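Local coordinates for protein D-mandelate dehydrogenase (PDB 2W2K) that probably catalyses the NAD(P)H-dependent interconversion of D-mandelate and its 2-keto acid, at residues R3-L8 / E28-N33. Sequence-based numbering, arbitrary orientation.
Sequences RPRVLL and EVIPAN
Arg5 to Leu8 pair in parallel with Glu28 to Pro31, the two strand axes 4.6 Å apart at 29°. Five backbone hydrogen bonds join the segments, from Glu28 N to Pro4 O through to Ala32 N to Leu8 O; in the middle, the N-H of Ile30 points almost straight at Val6 O (2.8 Å). On one face Arg5 and Glu28 run alongside each other in a side-on salt bridge, NE to OE1 at 2.9 Å and NH2 to OE2 at 3.1 Å. The two flat groups are turned 64° apart: the oxygens lie near the guanidinium plane, while both nitrogens meet the carboxylate from above its plane. Ile30, its CG1 anti to the carbonyl carbon (chi1 -46°), lays CD1 over one face of the guanidinium, offset toward its rim, 3.6 Å from Arg5 CZ. A methionine in place of Arg5 would probably leave the Glu28 carboxylate without its paired charge. On the other face Leu8 CB packs 3.8 Å from Val29 CG1, and both side chains, with Val6, lie against helix 17-26. That helix makes the crossover of a beta-alpha-beta unit, which places 28-31 at the edge of the five-stranded parallel sheet, in the smaller of the two alpha/beta domains characteristic of this dehydrogenase family.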
# COMPACT_ATOMS: atom_id res chain seq x y z
N ARG B 3 43.58 -24.11 3.37
CA ARG B 3 42.25 -23.47 3.39
C ARG B 3 41.11 -24.49 3.53
O ARG B 3 41.10 -25.51 2.82
CB ARG B 3 42.03 -22.71 2.08
CG ARG B 3 43.12 -21.72 1.72
CD ARG B 3 42.71 -20.86 0.53
NE ARG B 3 42.67 -21.63 -0.70
CZ ARG B 3 42.10 -21.24 -1.84
NH1 ARG B 3 41.52 -20.04 -1.94
NH2 ARG B 3 42.12 -22.04 -2.89
N PRO B 4 40.12 -24.22 4.42
CA PRO B 4 38.92 -25.07 4.43
C PRO B 4 38.18 -24.99 3.09
O PRO B 4 38.31 -24.00 2.35
CB PRO B 4 38.06 -24.47 5.54
CG PRO B 4 39.09 -23.77 6.46
CD PRO B 4 40.05 -23.17 5.46
N ARG B 5 37.42 -26.05 2.77
CA ARG B 5 36.79 -26.23 1.45
C ARG B 5 35.25 -26.08 1.58
O ARG B 5 34.65 -26.62 2.53
CB ARG B 5 37.18 -27.62 0.88
CG ARG B 5 38.74 -27.88 0.82
CD ARG B 5 39.13 -29.27 0.18
NE ARG B 5 39.03 -29.25 -1.28
CZ ARG B 5 38.26 -30.04 -2.04
NH1 ARG B 5 37.48 -30.99 -1.52
NH2 ARG B 5 38.29 -29.87 -3.36
N VAL B 6 34.63 -25.35 0.65
CA VAL B 6 33.19 -24.97 0.70
C VAL B 6 32.45 -25.35 -0.60
O VAL B 6 32.81 -24.88 -1.70
CB VAL B 6 33.02 -23.43 0.99
CG1 VAL B 6 31.53 -23.01 1.10
CG2 VAL B 6 33.80 -23.00 2.26
N LEU B 7 31.42 -26.22 -0.49
CA LEU B 7 30.59 -26.59 -1.65
C LEU B 7 29.59 -25.45 -1.92
O LEU B 7 28.83 -25.09 -1.03
CB LEU B 7 29.83 -27.91 -1.38
CG LEU B 7 29.02 -28.44 -2.59
CD1 LEU B 7 29.98 -28.97 -3.66
CD2 LEU B 7 28.08 -29.57 -2.14
N LEU B 8 29.56 -24.95 -3.17
CA LEU B 8 28.64 -23.88 -3.62
C LEU B 8 27.43 -24.47 -4.33
O LEU B 8 27.60 -25.11 -5.37
CB LEU B 8 29.36 -22.91 -4.58
CG LEU B 8 28.54 -21.79 -5.25
CD1 LEU B 8 27.85 -20.89 -4.19
CD2 LEU B 8 29.40 -20.95 -6.16
N GLU B 28 38.63 -22.48 -0.26
CA GLU B 28 38.54 -23.09 -1.61
C GLU B 28 37.06 -23.37 -1.93
O GLU B 28 36.46 -24.27 -1.34
CB GLU B 28 39.37 -24.39 -1.70
CG GLU B 28 39.27 -25.08 -3.08
CD GLU B 28 39.88 -26.49 -3.09
OE1 GLU B 28 40.45 -26.90 -2.06
OE2 GLU B 28 39.73 -27.18 -4.12
N VAL B 29 36.48 -22.60 -2.86
CA VAL B 29 35.04 -22.72 -3.22
C VAL B 29 34.86 -23.66 -4.42
O VAL B 29 35.47 -23.44 -5.49
CB VAL B 29 34.38 -21.32 -3.51
CG1 VAL B 29 32.87 -21.47 -3.94
CG2 VAL B 29 34.43 -20.47 -2.25
N ILE B 30 34.06 -24.71 -4.20
CA ILE B 30 33.82 -25.80 -5.18
C ILE B 30 32.39 -25.71 -5.80
O ILE B 30 31.40 -25.92 -5.09
CB ILE B 30 33.98 -27.21 -4.48
CG1 ILE B 30 35.26 -27.28 -3.60
CG2 ILE B 30 33.88 -28.35 -5.53
CD1 ILE B 30 35.16 -28.36 -2.49
N PRO B 31 32.26 -25.39 -7.11
CA PRO B 31 30.91 -25.44 -7.73
C PRO B 31 30.28 -26.86 -7.74
O PRO B 31 30.92 -27.82 -8.18
CB PRO B 31 31.16 -24.93 -9.17
CG PRO B 31 32.45 -24.21 -9.11
CD PRO B 31 33.29 -24.94 -8.07
N ALA B 32 29.03 -27.00 -7.26
CA ALA B 32 28.34 -28.31 -7.28
C ALA B 32 28.01 -28.78 -8.72
O ALA B 32 27.90 -29.99 -8.99
CB ALA B 32 27.05 -28.29 -6.40
N ASN B 33 27.88 -27.82 -9.64
CA ASN B 33 27.54 -28.14 -11.04
C ASN B 33 26.30 -29.04 -11.15
O ASN B 33 26.32 -30.10 -11.80
CB ASN B 33 28.76 -28.77 -11.76
CG ASN B 33 29.88 -27.76 -12.02
OD1 ASN B 33 29.63 -26.58 -12.27
ND2 ASN B 33 31.13 -28.22 -11.95
O HOH W 1 42.03 -26.28 0.23